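Long-range contact in beta-agarase B (Zobellia galactanivorans, PDB 4ATF), which hydrolyses the beta-1,4 linkages of agarose in a random fashion, retaining the anomeric configuration and yielding mainly the tetramer: residues 13-21 / 296-304. The protein carries 1 engineered substitution. Numbering follows the deposited sequence.
With NA (sodium ion), chain I.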
loop_
_atom_site.group_PDB
_atom_site.type_symbol
_atom_site.label_atom_id
_atom_site.label_comp_id
_atom_site.label_asym_id
_atom_site.label_seq_id
_atom_site.Cartn_x
_atom_site.Cartn_y
_atom_site.Cartn_z
ATOM N N ASP A 13 15.500 -0.559 19.124
ATOM C CA ASP A 13 14.532 0.588 18.986
ATOM C C ASP A 13 14.262 1.005 17.536
ATOM O O ASP A 13 15.181 1.237 16.737
ATOM C CB ASP A 13 14.998 1.834 19.753
ATOM C CG ASP A 13 13.917 2.951 19.805
ATOM O OD1 ASP A 13 13.011 2.940 20.640
ATOM O OD2 ASP A 13 13.932 3.871 19.002
ATOM N N TRP A 14 12.983 1.151 17.217
ATOM C CA TRP A 14 12.553 1.356 15.816
ATOM C C TRP A 14 13.229 2.548 15.142
ATOM O O TRP A 14 13.550 2.464 13.965
ATOM C CB TRP A 14 11.030 1.534 15.722
ATOM C CG TRP A 14 10.459 2.827 16.317
ATOM C CD1 TRP A 14 10.624 3.300 17.597
ATOM C CD2 TRP A 14 9.600 3.758 15.657
ATOM N NE1 TRP A 14 9.934 4.496 17.763
ATOM C CE2 TRP A 14 9.294 4.796 16.590
ATOM C CE3 TRP A 14 9.026 3.805 14.376
ATOM C CZ2 TRP A 14 8.445 5.880 16.281
ATOM C CZ3 TRP A 14 8.194 4.904 14.050
ATOM C CH2 TRP A 14 7.895 5.920 15.023
ATOM N N LYS A 15 13.415 3.661 15.855
ATOM C CA LYS A 15 14.017 4.871 15.244
ATOM C C LYS A 15 15.504 4.642 14.889
ATOM O O LYS A 15 16.018 5.269 13.951
ATOM C CB LYS A 15 13.912 6.115 16.165
ATOM C CG LYS A 15 12.502 6.595 16.476
ATOM C CD LYS A 15 12.529 7.894 17.245
ATOM C CE LYS A 15 11.279 8.010 18.087
ATOM N NZ LYS A 15 11.040 9.380 18.622
ATOM N N ASP A 16 16.164 3.744 15.608
ATOM C CA ASP A 16 17.575 3.476 15.443
ATOM C C ASP A 16 17.919 2.405 14.386
ATOM O O ASP A 16 19.070 2.232 14.066
ATOM C CB ASP A 16 18.132 2.937 16.771
ATOM C CG ASP A 16 18.062 3.950 17.913
ATOM O OD1 ASP A 16 17.930 5.175 17.598
ATOM O OD2 ASP A 16 18.161 3.495 19.119
ATOM N N ILE A 17 16.943 1.634 13.890
ATOM C CA ILE A 17 17.264 0.574 12.942
ATOM C C ILE A 17 17.911 1.280 11.747
ATOM O O ILE A 17 17.364 2.259 11.247
ATOM C CB ILE A 17 15.987 -0.212 12.502
ATOM C CG1 ILE A 17 15.374 -0.966 13.686
ATOM C CG2 ILE A 17 16.356 -1.231 11.400
ATOM C CD1 ILE A 17 13.987 -1.528 13.436
ATOM N N PRO A 18 19.062 0.779 11.249
ATOM C CA PRO A 18 19.630 1.511 10.112
ATOM C C PRO A 18 18.650 1.646 8.930
ATOM O O PRO A 18 17.865 0.723 8.624
ATOM C CB PRO A 18 20.771 0.601 9.636
ATOM C CG PRO A 18 21.183 -0.183 10.883
ATOM C CD PRO A 18 19.916 -0.347 11.708
ATOM N N VAL A 19 18.730 2.784 8.255
ATOM C CA VAL A 19 18.024 2.992 7.010
ATOM C C VAL A 19 18.861 2.328 5.898
ATOM O O VAL A 19 20.075 2.622 5.786
ATOM C CB VAL A 19 17.774 4.508 6.740
ATOM C CG1 VAL A 19 17.281 4.713 5.296
ATOM C CG2 VAL A 19 16.676 5.030 7.713
ATOM N N PRO A 20 18.230 1.421 5.084
ATOM C CA PRO A 20 19.025 0.684 4.097
ATOM C C PRO A 20 19.378 1.485 2.833
ATOM O O PRO A 20 20.366 1.139 2.107
ATOM C CB PRO A 20 18.123 -0.535 3.766
ATOM C CG PRO A 20 16.709 -0.021 3.924
ATOM C CD PRO A 20 16.819 0.918 5.145
ATOM N N ALA A 21 18.580 2.519 2.547
ATOM C CA ALA A 21 18.840 3.382 1.416
ATOM C C ALA A 21 20.019 4.358 1.714
ATOM O O ALA A 21 20.382 4.605 2.900
ATOM C CB ALA A 21 17.554 4.154 1.043
ATOM N N VAL A 296 -0.105 -3.307 11.660
ATOM C CA VAL A 296 1.070 -2.500 11.324
ATOM C C VAL A 296 1.700 -2.107 12.648
ATOM O O VAL A 296 1.077 -1.425 13.443
ATOM C CB VAL A 296 0.727 -1.231 10.463
ATOM C CG1 VAL A 296 1.962 -0.336 10.266
ATOM C CG2 VAL A 296 0.198 -1.662 9.112
ATOM N N ASP A 297 2.914 -2.585 12.919
ATOM C CA ASP A 297 3.616 -2.257 14.171
ATOM C C ASP A 297 4.084 -0.782 14.131
ATOM O O ASP A 297 3.933 -0.042 15.116
ATOM C CB ASP A 297 4.812 -3.233 14.344
ATOM C CG ASP A 297 5.556 -3.057 15.674
ATOM O OD1 ASP A 297 5.056 -2.346 16.568
ATOM O OD2 ASP A 297 6.666 -3.634 15.825
ATOM N N TRP A 298 4.623 -0.347 12.992
ATOM C CA TRP A 298 5.046 1.069 12.849
ATOM C C TRP A 298 5.283 1.456 11.407
ATOM O O TRP A 298 5.394 0.596 10.514
ATOM C CB TRP A 298 6.305 1.407 13.718
ATOM C CG TRP A 298 7.503 0.381 13.707
ATOM C CD1 TRP A 298 7.909 -0.487 14.742
ATOM C CD2 TRP A 298 8.472 0.215 12.649
ATOM N NE1 TRP A 298 9.088 -1.171 14.353
ATOM C CE2 TRP A 298 9.436 -0.762 13.087
ATOM C CE3 TRP A 298 8.610 0.785 11.372
ATOM C CZ2 TRP A 298 10.531 -1.160 12.275
ATOM C CZ3 TRP A 298 9.680 0.374 10.556
ATOM C CH2 TRP A 298 10.631 -0.591 11.022
ATOM N N ILE A 299 5.339 2.757 11.178
ATOM C CA ILE A 299 5.677 3.308 9.900
ATOM C C ILE A 299 6.627 4.477 10.167
ATOM O O ILE A 299 6.318 5.380 10.992
ATOM C CB ILE A 299 4.429 3.678 9.045
ATOM C CG1 ILE A 299 4.890 4.162 7.618
ATOM C CG2 ILE A 299 3.539 4.683 9.786
ATOM C CD1 ILE A 299 3.708 4.204 6.622
ATOM N N ARG A 300 7.819 4.415 9.564
ATOM C CA ARG A 300 8.845 5.391 9.871
ATOM C C ARG A 300 9.228 6.060 8.549
ATOM O O ARG A 300 9.231 5.418 7.475
ATOM C CB ARG A 300 10.033 4.726 10.600
ATOM C CG ARG A 300 10.883 3.722 9.733
ATOM C CD ARG A 300 11.827 2.958 10.731
ATOM N NE ARG A 300 12.738 2.083 9.960
ATOM C CZ ARG A 300 14.081 2.127 10.051
ATOM N NH1 ARG A 300 14.717 2.930 10.934
ATOM N NH2 ARG A 300 14.822 1.291 9.302
ATOM N N ILE A 301 9.526 7.347 8.638
ATOM C CA ILE A 301 9.705 8.218 7.495
ATOM C C ILE A 301 10.981 9.061 7.749
ATOM O O ILE A 301 11.127 9.661 8.823
ATOM C CB ILE A 301 8.501 9.198 7.371
ATOM C CG1 ILE A 301 7.192 8.406 7.073
ATOM C CG2 ILE A 301 8.827 10.255 6.320
ATOM C CD1 ILE A 301 5.882 8.973 7.764
ATOM N N TYR A 302 11.909 9.072 6.785
ATOM C CA TYR A 302 13.181 9.810 6.944
ATOM C C TYR A 302 13.449 10.665 5.712
ATOM O O TYR A 302 13.088 10.286 4.581
ATOM C CB TYR A 302 14.377 8.844 7.114
ATOM C CG TYR A 302 14.342 8.044 8.367
ATOM C CD1 TYR A 302 13.521 6.900 8.479
ATOM C CD2 TYR A 302 15.130 8.418 9.457
ATOM C CE1 TYR A 302 13.475 6.172 9.649
ATOM C CE2 TYR A 302 15.099 7.668 10.669
ATOM C CZ TYR A 302 14.282 6.541 10.724
ATOM O OH TYR A 302 14.256 5.799 11.899
ATOM N N LYS A 303 14.100 11.812 5.925
ATOM C CA LYS A 303 14.531 12.698 4.811
ATOM C C LYS A 303 16.046 12.812 4.864
ATOM O O LYS A 303 16.617 12.854 5.960
ATOM C CB LYS A 303 13.852 14.111 4.956
ATOM C CG LYS A 303 12.241 13.959 4.753
ATOM C CD LYS A 303 11.589 15.070 3.888
ATOM C CE LYS A 303 12.059 14.938 2.549
ATOM N NZ LYS A 303 11.156 15.234 1.477
ATOM N N PRO A 304 16.712 12.814 3.708
ATOM C CA PRO A 304 18.192 12.992 3.726
ATOM C C PRO A 304 18.563 14.459 3.945
ATOM O O PRO A 304 18.007 15.338 3.231
ATOM C CB PRO A 304 18.611 12.533 2.341
ATOM C CG PRO A 304 17.377 12.738 1.445
ATOM C CD PRO A 304 16.148 12.669 2.353
HETATM NA NA NA I . 3.995 -0.411 17.429
HETATM O O HOH W 1 5.971 -0.309 18.782
#
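Arg300 reaches off its strand to hydrogen-bond two successive backbone carbonyls of the N-terminal segment: NH1 donates to Ile17 O (2.7 Å, N-H...O angle 156°) and NH2 to Pro18 O (3.2 Å), both acceptors lying near the guanidinium plane. Ile17 CB sits over one face of that group; the salt bridge from NE to Glu114 and the two carbonyl bonds probably limit its rotation. With CG between the backbone N and carbonyl carbon (chi1 68°), the Arg300 side chain runs extended from CG to NE, which carries the guanidinium out to the loop. Next along the strand, Tyr302 OH donates to Lys15 O (2.8 Å), and Val19 CG2 rests almost centrally on the tyrosine ring, 3.8 Å from its centroid, a CH-pi contact. In this GH16 jelly-roll, strand 293-306 pairs antiparallel with strands 27-31, 82-89 and 111-118, and residues 13-21 lie across the alternate side chains Trp298, Arg300 and Tyr302, away from the agarose cleft. Toward the other end, Trp14 CB sits over the five-membered ring of Trp298, 3.8 Å from its centroid; the two five-membered rings are inclined at 45°. Asp297 and Trp298 form a classic beta bulge facing Arg116, and Asp297 gives both O and OD1 to the sodium ion, whose shell Asn37, Glu39, Gly81 and a water complete.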